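Local coordinates for Glyoxalase/Bleomycin resistance protein (Bacillus cereus ATCC 14579, PDB 1XQA), which is of unknown function but binds a magnesium ion and may be a glyoxalase-like enzyme of the glyoxalase/bleomycin-resistance/dioxygenase superfamily, at residues I4-V14 with G45-V56; A96-P104 with T108-C113. One frame throughout, in Å; residues are numbered along the deposited sequence.

Interaction 1 of 2, residues I4-V14 with G45-V56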
ATOM      1  N   ILE A   4       2.248  13.684  21.591  1.00 25.57           N
ATOM      2  CA  ILE A   4       1.113  12.931  21.082  1.00 23.61           C
ATOM      3  C   ILE A   4       1.631  11.805  20.199  1.00 22.20           C
ATOM      4  O   ILE A   4       2.263  12.059  19.169  1.00 22.36           O
ATOM      5  CB  ILE A   4       0.184  13.864  20.303  1.00 23.33           C
ATOM      6  CG1 ILE A   4      -0.359  14.950  21.245  1.00 24.96           C
ATOM      7  CG2 ILE A   4      -0.957  13.099  19.712  1.00 23.90           C
ATOM      8  CD1 ILE A   4      -0.519  16.306  20.588  1.00 26.60           C
ATOM      9  N   LYS A   5       1.362  10.568  20.594  1.00 21.07           N
ATOM     10  CA  LYS A   5       1.924   9.405  19.897  1.00 20.18           C
ATOM     11  C   LYS A   5       0.914   8.304  19.561  1.00 19.94           C
ATOM     12  O   LYS A   5       1.294   7.266  19.016  1.00 19.19           O
ATOM     13  CB  LYS A   5       3.102   8.827  20.698  1.00 20.50           C
ATOM     14  CG  LYS A   5       4.333   9.751  20.748  1.00 21.91           C
ATOM     15  CD  LYS A   5       4.973   9.901  19.364  1.00 25.44           C
ATOM     16  CE  LYS A   5       6.307  10.635  19.442  1.00 27.60           C
ATOM     17  NZ  LYS A   5       6.228  12.006  20.016  1.00 27.05           N
ATOM     18  N   HIS A   6      -0.354   8.530  19.889  1.00 18.84           N
ATOM     19  CA  HIS A   6      -1.412   7.563  19.588  1.00 19.85           C
ATOM     20  C   HIS A   6      -2.733   8.250  19.241  1.00 19.86           C
ATOM     21  O   HIS A   6      -3.116   9.257  19.867  1.00 20.22           O
ATOM     22  CB  HIS A   6      -1.596   6.646  20.800  1.00 19.51           C
ATOM     23  CG  HIS A   6      -2.725   5.668  20.681  1.00 21.63           C
ATOM     24  ND1 HIS A   6      -2.928   4.882  19.567  1.00 25.12           N
ATOM     25  CD2 HIS A   6      -3.684   5.316  21.566  1.00 21.37           C
ATOM     26  CE1 HIS A   6      -3.978   4.106  19.764  1.00 22.20           C
ATOM     27  NE2 HIS A   6      -4.456   4.348  20.970  1.00 23.42           N
ATOM     28  N   LEU A   7      -3.423   7.709  18.238  1.00 19.91           N
ATOM     29  CA  LEU A   7      -4.797   8.089  17.944  1.00 20.19           C
ATOM     30  C   LEU A   7      -5.565   6.789  17.781  1.00 20.59           C
ATOM     31  O   LEU A   7      -5.140   5.908  17.032  1.00 19.36           O
ATOM     32  CB  LEU A   7      -4.870   8.900  16.640  1.00 20.81           C
ATOM     33  CG  LEU A   7      -6.230   9.437  16.171  1.00 20.88           C
ATOM     34  CD1 LEU A   7      -6.675  10.580  17.083  1.00 22.47           C
ATOM     35  CD2 LEU A   7      -6.147   9.927  14.715  1.00 21.93           C
ATOM     36  N   ASN A   8      -6.662   6.644  18.519  1.00 20.81           N
ATOM     37  CA  ASN A   8      -7.608   5.569  18.239  1.00 21.94           C
ATOM     38  C   ASN A   8      -8.736   6.174  17.423  1.00 21.65           C
ATOM     39  O   ASN A   8      -9.514   7.000  17.919  1.00 21.06           O
ATOM     40  CB  ASN A   8      -8.148   4.931  19.513  1.00 21.78           C
ATOM     41  CG  ASN A   8      -8.974   3.689  19.232  1.00 25.37           C
ATOM     42  OD1 ASN A   8     -10.179   3.650  19.514  1.00 27.50           O
ATOM     43  ND2 ASN A   8      -8.335   2.666  18.667  1.00 25.52           N
ATOM     44  N   LEU A   9      -8.766   5.799  16.153  1.00 21.88           N
ATOM     45  CA  LEU A   9      -9.699   6.346  15.195  1.00 22.14           C
ATOM     46  C   LEU A   9     -10.805   5.358  14.944  1.00 21.95           C
ATOM     47  O   LEU A   9     -10.569   4.292  14.359  1.00 22.05           O
ATOM     48  CB  LEU A   9      -8.956   6.622  13.895  1.00 22.78           C
ATOM     49  CG  LEU A   9      -9.652   7.449  12.837  1.00 24.61           C
ATOM     50  CD1 LEU A   9      -9.914   8.881  13.325  1.00 26.19           C
ATOM     51  CD2 LEU A   9      -8.740   7.464  11.632  1.00 23.70           C
ATOM     52  N   THR A  10     -12.002   5.679  15.432  1.00 21.87           N
ATOM     53  CA  THR A  10     -13.174   4.849  15.195  1.00 21.40           C
ATOM     54  C   THR A  10     -13.544   4.960  13.714  1.00 22.19           C
ATOM     55  O   THR A  10     -13.591   6.071  13.154  1.00 21.61           O
ATOM     56  CB  THR A  10     -14.352   5.285  16.066  1.00 22.03           C
ATOM     57  OG1 THR A  10     -13.906   5.527  17.412  1.00 21.04           O
ATOM     58  CG2 THR A  10     -15.435   4.195  16.086  1.00 20.65           C
ATOM     59  N   VAL A  11     -13.767   3.808  13.075  1.00 21.14           N
ATOM     60  CA  VAL A  11     -14.155   3.767  11.668  1.00 20.83           C
ATOM     61  C   VAL A  11     -15.325   2.817  11.375  1.00 20.72           C
ATOM     62  O   VAL A  11     -15.632   1.892  12.149  1.00 20.59           O
ATOM     63  CB  VAL A  11     -12.959   3.427  10.734  1.00 20.08           C
ATOM     64  CG1 VAL A  11     -11.868   4.492  10.825  1.00 20.62           C
ATOM     65  CG2 VAL A  11     -12.399   2.046  11.075  1.00 19.50           C
ATOM     66  N   ALA A  12     -15.970   3.061  10.240  1.00 20.75           N
ATOM     67  CA  ALA A  12     -17.072   2.239   9.764  1.00 20.79           C
ATOM     68  C   ALA A  12     -16.582   0.889   9.259  1.00 20.72           C
ATOM     69  O   ALA A  12     -17.303  -0.094   9.299  1.00 21.17           O
ATOM     70  CB  ALA A  12     -17.831   2.965   8.648  1.00 21.17           C
ATOM     71  N   ASP A  13     -15.342   0.848   8.778  1.00 20.27           N
ATOM     72  CA  ASP A  13     -14.831  -0.351   8.137  1.00 19.92           C
ATOM     73  C   ASP A  13     -13.327  -0.327   8.290  1.00 19.71           C
ATOM     74  O   ASP A  13     -12.653   0.480   7.639  1.00 19.67           O
ATOM     75  CB  ASP A  13     -15.214  -0.335   6.648  1.00 19.29           C
ATOM     76  CG  ASP A  13     -14.745  -1.574   5.888  1.00 20.09           C
ATOM     77  OD1 ASP A  13     -13.832  -2.304   6.360  1.00 17.79           O
ATOM     78  OD2 ASP A  13     -15.306  -1.816   4.796  1.00 21.05           O
ATOM     79  N   VAL A  14     -12.817  -1.188   9.176  1.00 19.70           N
ATOM     80  CA  VAL A  14     -11.379  -1.226   9.474  1.00 20.00           C
ATOM     81  C   VAL A  14     -10.577  -1.710   8.265  1.00 19.68           C
ATOM     82  O   VAL A  14      -9.549  -1.137   7.917  1.00 20.30           O
ATOM     83  CB  VAL A  14     -11.134  -2.133  10.706  1.00 20.12           C
ATOM     84  CG1 VAL A  14      -9.651  -2.469  10.879  1.00 20.96           C
ATOM     85  CG2 VAL A  14     -11.666  -1.454  11.942  1.00 21.55           C
ATOM     86  N   GLY A  45       6.981   6.103  14.194  1.00 27.73           N
ATOM     87  CA  GLY A  45       6.506   5.394  15.376  1.00 26.78           C
ATOM     88  C   GLY A  45       5.178   5.865  15.954  1.00 26.06           C
ATOM     89  O   GLY A  45       4.777   5.402  17.023  1.00 26.33           O
ATOM     90  N   PHE A  46       4.494   6.786  15.276  1.00 24.17           N
ATOM     91  CA  PHE A  46       3.145   7.154  15.709  1.00 23.44           C
ATOM     92  C   PHE A  46       2.257   5.925  15.553  1.00 23.34           C
ATOM     93  O   PHE A  46       2.382   5.191  14.560  1.00 23.68           O
ATOM     94  CB  PHE A  46       2.591   8.308  14.864  1.00 22.55           C
ATOM     95  CG  PHE A  46       1.334   8.935  15.434  1.00 22.58           C
ATOM     96  CD1 PHE A  46       1.413  10.048  16.267  1.00 21.16           C
ATOM     97  CD2 PHE A  46       0.074   8.422  15.125  1.00 22.92           C
ATOM     98  CE1 PHE A  46       0.248  10.634  16.783  1.00 21.57           C
ATOM     99  CE2 PHE A  46      -1.089   8.995  15.648  1.00 20.16           C
ATOM    100  CZ  PHE A  46      -0.999  10.100  16.473  1.00 20.17           C
ATOM    101  N   ILE A  47       1.378   5.690  16.528  1.00 22.93           N
ATOM    102  CA  ILE A  47       0.466   4.546  16.493  1.00 23.03           C
ATOM    103  C   ILE A  47      -0.954   4.999  16.199  1.00 22.59           C
ATOM    104  O   ILE A  47      -1.573   5.670  17.018  1.00 22.59           O
ATOM    105  CB  ILE A  47       0.441   3.777  17.849  1.00 23.19           C
ATOM    106  CG1 ILE A  47       1.855   3.412  18.313  1.00 24.98           C
ATOM    107  CG2 ILE A  47      -0.505   2.541  17.787  1.00 24.60           C
ATOM    108  CD1 ILE A  47       2.531   2.426  17.462  1.00 28.50           C
ATOM    109  N   LEU A  48      -1.475   4.597  15.049  1.00 21.86           N
ATOM    110  CA  LEU A  48      -2.864   4.875  14.696  1.00 22.00           C
ATOM    111  C   LEU A  48      -3.653   3.587  14.739  1.00 21.27           C
ATOM    112  O   LEU A  48      -3.469   2.726  13.876  1.00 20.50           O
ATOM    113  CB  LEU A  48      -2.933   5.473  13.284  1.00 21.41           C
ATOM    114  CG  LEU A  48      -4.342   5.644  12.688  1.00 23.01           C
ATOM    115  CD1 LEU A  48      -5.079   6.722  13.425  1.00 25.17           C
ATOM    116  CD2 LEU A  48      -4.261   5.975  11.196  1.00 23.80           C
ATOM    117  N   THR A  49      -4.504   3.409  15.750  1.00 20.89           N
ATOM    118  CA  THR A  49      -5.328   2.224  15.775  1.00 20.84           C
ATOM    119  C   THR A  49      -6.691   2.507  15.149  1.00 21.34           C
ATOM    120  O   THR A  49      -7.291   3.564  15.357  1.00 21.75           O
ATOM    121  CB  THR A  49      -5.474   1.652  17.201  1.00 19.84           C
ATOM    122  OG1 THR A  49      -5.853   2.706  18.092  1.00 22.44           O
ATOM    123  CG2 THR A  49      -4.164   1.112  17.686  1.00 19.38           C
ATOM    124  N   LEU A  50      -7.155   1.569  14.337  1.00 21.80           N
ATOM    125  CA  LEU A  50      -8.437   1.701  13.674  1.00 22.10           C
ATOM    126  C   LEU A  50      -9.369   0.757  14.377  1.00 22.43           C
ATOM    127  O   LEU A  50      -9.037  -0.408  14.545  1.00 22.82           O
ATOM    128  CB  LEU A  50      -8.307   1.314  12.200  1.00 21.65           C
ATOM    129  CG  LEU A  50      -7.287   2.036  11.312  1.00 21.70           C
ATOM    130  CD1 LEU A  50      -7.106   1.239  10.021  1.00 20.58           C
ATOM    131  CD2 LEU A  50      -7.725   3.478  11.005  1.00 21.66           C
HETATM  132  N   MSE A  51     -10.535   1.243  14.795  1.00 22.94           N
HETATM  133  CA  MSE A  51     -11.442   0.441  15.588  1.00 25.56           C
HETATM  134  C   MSE A  51     -12.841   0.530  14.992  1.00 24.59           C
HETATM  135  O   MSE A  51     -13.367   1.623  14.800  1.00 23.77           O
HETATM  136  CB  MSE A  51     -11.432   0.910  17.047  1.00 24.64           C
HETATM  137  CG  MSE A  51     -12.373   0.150  17.938  1.00 26.57           C
HETATM  138 SE   MSE A  51     -12.111   0.554  19.837  1.00 34.37          SE
HETATM  139  CE  MSE A  51     -10.253   0.116  20.021  1.00 33.33           C
ATOM    140  N   LYS A  52     -13.431  -0.619  14.684  1.00 24.68           N
ATOM    141  CA  LYS A  52     -14.788  -0.642  14.147  1.00 25.53           C
ATOM    142  C   LYS A  52     -15.739  -0.020  15.153  1.00 25.86           C
ATOM    143  O   LYS A  52     -15.675  -0.302  16.359  1.00 25.44           O
ATOM    144  CB  LYS A  52     -15.262  -2.072  13.850  1.00 25.78           C
ATOM    145  CG  LYS A  52     -16.414  -2.138  12.852  1.00 27.89           C
ATOM    146  CD  LYS A  52     -17.057  -3.521  12.865  1.00 31.31           C
ATOM    147  CE  LYS A  52     -18.033  -3.693  11.716  1.00 33.68           C
ATOM    148  NZ  LYS A  52     -18.883  -4.926  11.888  1.00 35.77           N
ATOM    149  N   GLY A  53     -16.621   0.828  14.643  1.00 26.33           N
ATOM    150  CA  GLY A  53     -17.687   1.395  15.458  1.00 27.75           C
ATOM    151  C   GLY A  53     -18.993   1.413  14.700  1.00 28.61           C
ATOM    152  O   GLY A  53     -19.026   1.214  13.480  1.00 28.46           O
ATOM    153  N   LYS A  54     -20.073   1.657  15.432  1.00 29.79           N
ATOM    154  CA  LYS A  54     -21.382   1.782  14.814  1.00 30.98           C
ATOM    155  C   LYS A  54     -21.747   3.244  14.684  1.00 30.87           C
ATOM    156  O   LYS A  54     -21.453   4.050  15.573  1.00 31.03           O
ATOM    157  CB  LYS A  54     -22.456   1.028  15.609  1.00 31.42           C
ATOM    158  CG  LYS A  54     -22.419  -0.486  15.391  1.00 34.31           C
ATOM    159  CD  LYS A  54     -22.306  -0.819  13.905  1.00 38.65           C
ATOM    160  CE  LYS A  54     -21.507  -2.095  13.681  1.00 40.89           C
ATOM    161  NZ  LYS A  54     -20.523  -1.889  12.584  1.00 43.25           N
ATOM    162  N   GLU A  55     -22.372   3.568  13.556  1.00 30.53           N
ATOM    163  CA  GLU A  55     -22.862   4.908  13.284  1.00 30.34           C
ATOM    164  C   GLU A  55     -21.794   5.972  13.488  1.00 29.31           C
ATOM    165  O   GLU A  55     -21.958   6.940  14.247  1.00 28.58           O
ATOM    166  CB  GLU A  55     -24.050   5.191  14.164  1.00 30.57           C
ATOM    167  CG  GLU A  55     -25.098   5.920  13.447  1.00 33.99           C
ATOM    168  CD  GLU A  55     -26.211   6.250  14.360  1.00 37.17           C
ATOM    169  OE1 GLU A  55     -26.332   7.448  14.698  1.00 39.41           O
ATOM    170  OE2 GLU A  55     -26.928   5.309  14.770  1.00 38.03           O
ATOM    171  N   VAL A  56     -20.697   5.780  12.780  1.00 28.60           N
ATOM    172  CA  VAL A  56     -19.527   6.605  12.948  1.00 27.96           C
ATOM    173  C   VAL A  56     -19.671   7.943  12.226  1.00 28.04           C
ATOM    174  O   VAL A  56     -19.879   7.988  11.012  1.00 27.88           O
ATOM    175  CB  VAL A  56     -18.279   5.864  12.433  1.00 28.06           C
ATOM    176  CG1 VAL A  56     -17.092   6.808  12.387  1.00 27.28           C
ATOM    177  CG2 VAL A  56     -17.992   4.653  13.327  1.00 27.26           C
TER
HETATM  178  O   HOH W   1     -19.761   0.317  10.525  1.00 54.68           O

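Interaction 2 of 2, residues A96-P104 with T108-C113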
ATOM      1  N   ALA A  96      -0.531  26.406   3.950  1.00 28.79           N
ATOM      2  CA  ALA A  96       0.240  25.353   3.324  1.00 28.33           C
ATOM      3  C   ALA A  96      -0.415  24.980   1.991  1.00 28.30           C
ATOM      4  O   ALA A  96      -1.555  25.367   1.715  1.00 28.92           O
ATOM      5  CB  ALA A  96       0.304  24.145   4.244  1.00 28.73           C
ATOM      6  N   TYR A  97       0.309  24.239   1.164  1.00 27.15           N
ATOM      7  CA  TYR A  97      -0.240  23.726  -0.079  1.00 26.31           C
ATOM      8  C   TYR A  97      -0.956  22.422   0.300  1.00 25.70           C
ATOM      9  O   TYR A  97      -0.306  21.450   0.677  1.00 24.79           O
ATOM     10  CB  TYR A  97       0.906  23.511  -1.065  1.00 26.86           C
ATOM     11  CG  TYR A  97       0.546  23.071  -2.459  1.00 26.76           C
ATOM     12  CD1 TYR A  97      -0.166  23.904  -3.316  1.00 27.81           C
ATOM     13  CD2 TYR A  97       0.961  21.828  -2.941  1.00 26.70           C
ATOM     14  CE1 TYR A  97      -0.470  23.511  -4.611  1.00 27.78           C
ATOM     15  CE2 TYR A  97       0.669  21.426  -4.234  1.00 27.11           C
ATOM     16  CZ  TYR A  97      -0.052  22.273  -5.063  1.00 27.80           C
ATOM     17  OH  TYR A  97      -0.355  21.894  -6.344  1.00 26.87           O
ATOM     18  N   THR A  98      -2.292  22.439   0.212  1.00 24.50           N
ATOM     19  CA  THR A  98      -3.162  21.475   0.914  1.00 24.37           C
ATOM     20  C   THR A  98      -4.338  20.969   0.075  1.00 23.19           C
ATOM     21  O   THR A  98      -4.955  21.726  -0.672  1.00 21.92           O
ATOM     22  CB  THR A  98      -3.808  22.140   2.163  1.00 24.39           C
ATOM     23  OG1 THR A  98      -2.825  22.895   2.879  1.00 27.61           O
ATOM     24  CG2 THR A  98      -4.424  21.104   3.095  1.00 24.98           C
ATOM     25  N   PHE A  99      -4.678  19.693   0.235  1.00 22.12           N
ATOM     26  CA  PHE A  99      -5.992  19.232  -0.182  1.00 21.33           C
ATOM     27  C   PHE A  99      -6.527  18.247   0.838  1.00 21.23           C
ATOM     28  O   PHE A  99      -5.790  17.777   1.714  1.00 21.52           O
ATOM     29  CB  PHE A  99      -5.971  18.615  -1.578  1.00 21.08           C
ATOM     30  CG  PHE A  99      -5.300  17.261  -1.652  1.00 19.59           C
ATOM     31  CD1 PHE A  99      -6.042  16.093  -1.507  1.00 20.87           C
ATOM     32  CD2 PHE A  99      -3.934  17.165  -1.902  1.00 21.14           C
ATOM     33  CE1 PHE A  99      -5.440  14.850  -1.590  1.00 20.43           C
ATOM     34  CE2 PHE A  99      -3.315  15.917  -1.993  1.00 20.91           C
ATOM     35  CZ  PHE A  99      -4.065  14.767  -1.840  1.00 21.12           C
ATOM     36  N   TYR A 100      -7.811  17.951   0.715  1.00 20.97           N
ATOM     37  CA  TYR A 100      -8.457  17.013   1.606  1.00 20.90           C
ATOM     38  C   TYR A 100      -9.061  15.862   0.801  1.00 20.97           C
ATOM     39  O   TYR A 100      -9.405  16.024  -0.377  1.00 21.32           O
ATOM     40  CB  TYR A 100      -9.534  17.701   2.438  1.00 21.15           C
ATOM     41  CG  TYR A 100      -9.004  18.864   3.236  1.00 21.31           C
ATOM     42  CD1 TYR A 100      -8.547  18.686   4.530  1.00 21.14           C
ATOM     43  CD2 TYR A 100      -8.899  20.135   2.661  1.00 21.57           C
ATOM     44  CE1 TYR A 100      -8.037  19.750   5.262  1.00 21.66           C
ATOM     45  CE2 TYR A 100      -8.380  21.208   3.375  1.00 22.73           C
ATOM     46  CZ  TYR A 100      -7.950  21.006   4.674  1.00 23.26           C
ATOM     47  OH  TYR A 100      -7.446  22.068   5.398  1.00 24.52           O
ATOM     48  N   VAL A 101      -9.226  14.722   1.460  1.00 20.09           N
ATOM     49  CA  VAL A 101      -9.889  13.581   0.861  1.00 19.66           C
ATOM     50  C   VAL A 101     -10.718  12.859   1.919  1.00 20.45           C
ATOM     51  O   VAL A 101     -10.267  12.673   3.047  1.00 20.63           O
ATOM     52  CB  VAL A 101      -8.879  12.618   0.172  1.00 19.66           C
ATOM     53  CG1 VAL A 101      -7.845  12.071   1.163  1.00 18.30           C
ATOM     54  CG2 VAL A 101      -9.612  11.468  -0.596  1.00 19.28           C
ATOM     55  N   GLU A 102     -11.935  12.474   1.549  1.00 21.17           N
ATOM     56  CA  GLU A 102     -12.796  11.687   2.427  1.00 22.08           C
ATOM     57  C   GLU A 102     -12.361  10.253   2.301  1.00 22.39           C
ATOM     58  O   GLU A 102     -12.492   9.663   1.218  1.00 22.81           O
ATOM     59  CB  GLU A 102     -14.244  11.798   1.991  1.00 22.99           C
ATOM     60  CG  GLU A 102     -14.681  13.190   1.706  1.00 28.37           C
ATOM     61  CD  GLU A 102     -15.323  13.814   2.883  1.00 35.20           C
ATOM     62  OE1 GLU A 102     -16.533  14.134   2.772  1.00 37.59           O
ATOM     63  OE2 GLU A 102     -14.627  13.962   3.914  1.00 38.50           O
ATOM     64  N   ALA A 103     -11.859   9.694   3.402  1.00 21.67           N
ATOM     65  CA  ALA A 103     -11.203   8.384   3.388  1.00 20.95           C
ATOM     66  C   ALA A 103     -12.179   7.252   3.665  1.00 20.52           C
ATOM     67  O   ALA A 103     -13.176   7.449   4.388  1.00 20.30           O
ATOM     68  CB  ALA A 103     -10.083   8.352   4.411  1.00 19.82           C
ATOM     69  N   PRO A 104     -11.901   6.058   3.095  1.00 20.69           N
ATOM     70  CA  PRO A 104     -12.621   4.848   3.482  1.00 20.62           C
ATOM     71  C   PRO A 104     -12.646   4.700   5.003  1.00 21.43           C
ATOM     72  O   PRO A 104     -11.627   4.944   5.675  1.00 21.94           O
ATOM     73  CB  PRO A 104     -11.795   3.733   2.838  1.00 20.77           C
ATOM     74  CG  PRO A 104     -11.269   4.365   1.571  1.00 19.81           C
ATOM     75  CD  PRO A 104     -10.917   5.782   2.026  1.00 20.62           C
ATOM     76  N   THR A 108     -11.893  12.332   7.336  1.00 20.82           N
ATOM     77  CA  THR A 108     -11.224  13.172   6.348  1.00 20.83           C
ATOM     78  C   THR A 108      -9.736  13.196   6.638  1.00 19.53           C
ATOM     79  O   THR A 108      -9.327  13.298   7.805  1.00 19.37           O
ATOM     80  CB  THR A 108     -11.790  14.595   6.410  1.00 21.30           C
ATOM     81  OG1 THR A 108     -13.191  14.523   6.114  1.00 23.07           O
ATOM     82  CG2 THR A 108     -11.087  15.538   5.414  1.00 20.84           C
ATOM     83  N   ILE A 109      -8.935  13.120   5.571  1.00 19.33           N
ATOM     84  CA  ILE A 109      -7.504  13.216   5.657  1.00 19.34           C
ATOM     85  C   ILE A 109      -7.052  14.496   4.954  1.00 19.18           C
ATOM     86  O   ILE A 109      -7.580  14.874   3.907  1.00 19.85           O
ATOM     87  CB  ILE A 109      -6.827  11.986   4.985  1.00 19.36           C
ATOM     88  CG1 ILE A 109      -6.933  10.762   5.908  1.00 19.03           C
ATOM     89  CG2 ILE A 109      -5.363  12.286   4.633  1.00 19.76           C
ATOM     90  CD1 ILE A 109      -6.476   9.443   5.269  1.00 18.86           C
ATOM     91  N   GLU A 110      -6.094  15.170   5.560  1.00 19.79           N
ATOM     92  CA  GLU A 110      -5.453  16.324   4.941  1.00 20.16           C
ATOM     93  C   GLU A 110      -4.062  15.950   4.419  1.00 20.90           C
ATOM     94  O   GLU A 110      -3.294  15.257   5.092  1.00 20.71           O
ATOM     95  CB  GLU A 110      -5.330  17.414   6.009  1.00 20.74           C
ATOM     96  CG  GLU A 110      -4.556  18.631   5.602  1.00 22.59           C
ATOM     97  CD  GLU A 110      -4.120  19.443   6.812  1.00 28.15           C
ATOM     98  OE1 GLU A 110      -4.039  18.864   7.913  1.00 30.52           O
ATOM     99  OE2 GLU A 110      -3.844  20.645   6.656  1.00 27.82           O
ATOM    100  N   VAL A 111      -3.717  16.452   3.231  1.00 20.44           N
ATOM    101  CA  VAL A 111      -2.413  16.191   2.651  1.00 20.82           C
ATOM    102  C   VAL A 111      -1.839  17.556   2.323  1.00 21.39           C
ATOM    103  O   VAL A 111      -2.496  18.342   1.667  1.00 21.10           O
ATOM    104  CB  VAL A 111      -2.516  15.313   1.367  1.00 20.64           C
ATOM    105  CG1 VAL A 111      -1.121  15.035   0.774  1.00 21.45           C
ATOM    106  CG2 VAL A 111      -3.289  14.000   1.654  1.00 20.51           C
HETATM  107  N   MSE A 112      -0.642  17.852   2.820  1.00 22.79           N
HETATM  108  CA  MSE A 112      -0.097  19.203   2.680  1.00 24.65           C
HETATM  109  C   MSE A 112       1.417  19.272   2.692  1.00 25.01           C
HETATM  110  O   MSE A 112       2.092  18.331   3.113  1.00 24.40           O
HETATM  111  CB  MSE A 112      -0.661  20.120   3.783  1.00 25.65           C
HETATM  112  CG  MSE A 112      -0.095  19.870   5.169  1.00 26.45           C
HETATM  113 SE   MSE A 112      -0.636  18.184   5.983  1.00 35.26          SE
HETATM  114  CE  MSE A 112      -0.249  18.662   7.846  1.00 29.06           C
ATOM    115  N   CYS A 113       1.927  20.396   2.203  1.00 27.03           N
ATOM    116  CA  CYS A 113       3.328  20.773   2.356  1.00 28.01           C
ATOM    117  C   CYS A 113       3.410  22.261   2.696  1.00 28.33           C
ATOM    118  O   CYS A 113       2.748  23.090   2.067  1.00 28.62           O
ATOM    119  CB  CYS A 113       4.104  20.479   1.074  1.00 27.67           C
ATOM    120  SG  CYS A 113       5.837  20.940   1.184  1.00 30.28           S
ATOM    121  OXT CYS A 113       4.132  22.684   3.606  1.00 28.65           O
TER
HETATM  122  O   HOH W   2      -2.753  22.585   5.640  1.00 42.20           O
HETATM  123  O   HOH W   3      -6.230  21.985   7.570  1.00 35.93           O

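Interaction 1 of 2, residues I4-V14 with G45-V56
F46 lays one ring face against the backbone of the facing strand, with K5 C 3.6 Å and H6 N 3.7 Å above the ring plane, both toward the rim. Its CG is anti to the backbone N (chi1 -168°), which swings the ring across to the neighbouring segment 4-14, where L7 CB meets the ring edge in plane. The imidazole of H6 turns its edge to the same partner strand: ND1 donates to I47 O over 3.0 Å, in the ring plane but well above the carbonyl plane of I47. That oxygen also accepts from L7 N, so two bonds grip it, and the one from ND1 helps fix the turn of the imidazole.

On the sheet face that carries H6, N8, T49 and M51, the N8 and T49 side chains cross at about a right angle, with ND2 directed at T49 OG1; this hydroxyl is modelled too close to its neighbours, so the bond is doubtful. The bent end of selenomethionine M51 packs against the N8 amide, CE lying 3.5 Å from ND2. On the face of L7, L9, L48 and L50 the contacts are apolar. L7 and L48 run side by side, CD2 to CD1 at 3.6 Å, while L9 and L50 meet through their CD2 methyls. V14 brings CG2 to 3.4 Å from K52 N, and V56 returns to pack CG2 against T10 CG2. G53 offers its CA to the same T10 methyl.

Parallel pairing of strands 6-11 and 47-52, crossing at -31°, unites these groups, with backbone bonds from K5 O-I47 N to V11 O-G53 N. Strand 6-11 forms one edge of its four-stranded sheet within this chain; strand 37-41 lies on the other side of 47-52. Helix 14-25 covers L48 and L50 through A17, R18 and L21, and F107 of strand 107-112 touches L9 and V11.

Interaction 2 of 2, residues A96-P104 with T108-C113
F99 and V111 make the main apolar contact: V111 CB sits over one face of the phenyl ring, 3.9 Å from its centroid and 27° off the normal, a CH-pi contact. Placing CG between the backbone N and the carbonyl carbon (chi1 72°) folds the ring over its partner. On the same face of the sheet V101 CG1 lies beside I109 CB; past the paired residues, A103 CB meets I109 CD1. On the other face the Y100 ring runs alongside E110, nearly parallel to its carboxylate (9° between planes), with CE1 3.7 Å from E110 CB; T98 CG2 approaches E110 CG at 3.5 Å.

Polar side-chain contacts share that second face. T108 OG1 donates to E102 OE2 over 2.7 Å, meeting the oxygen almost head-on, where the bend at chi2 brings the carboxylate over. Two waters appear to link E110 OE2 to T98 OG1 and to Y100 OH, the latter by a weak bond at E110; each link includes an unusually short distance and is less certain.

Main-chain bonds come in reciprocal pairs at Y97-C113, F99-V111 and V101-I109.

The result is an antiparallel beta hairpin within a mixed sheet of the vicinal oxygen chelate fold. Its E110, together with H63, binds the magnesium ion, and the H63 ring meets Y100 edge-to-face.

Both contacts join neighbouring strands of four-stranded mixed sheets that share the order 1-4-3-2, consistent with the paired βαβββ modules of this superfamily. Interaction 1 is a parallel pairing of strands distant in sequence, whereas interaction 2 is a tight antiparallel hairpin. Their centres lie about 17 Å apart on opposite sides of the chain's centre, and their nearest atoms, about 5 Å apart, do not touch. Each is partly buried. The apolar face of interaction 1 meets helix 14-25; that of interaction 2 is shared between helices 14-25 and 71-83. The polar faces differ: 4-14 with 45-56 has an imidazole-to-carbonyl bond, while 96-104 with 108-113 holds a metal ligand.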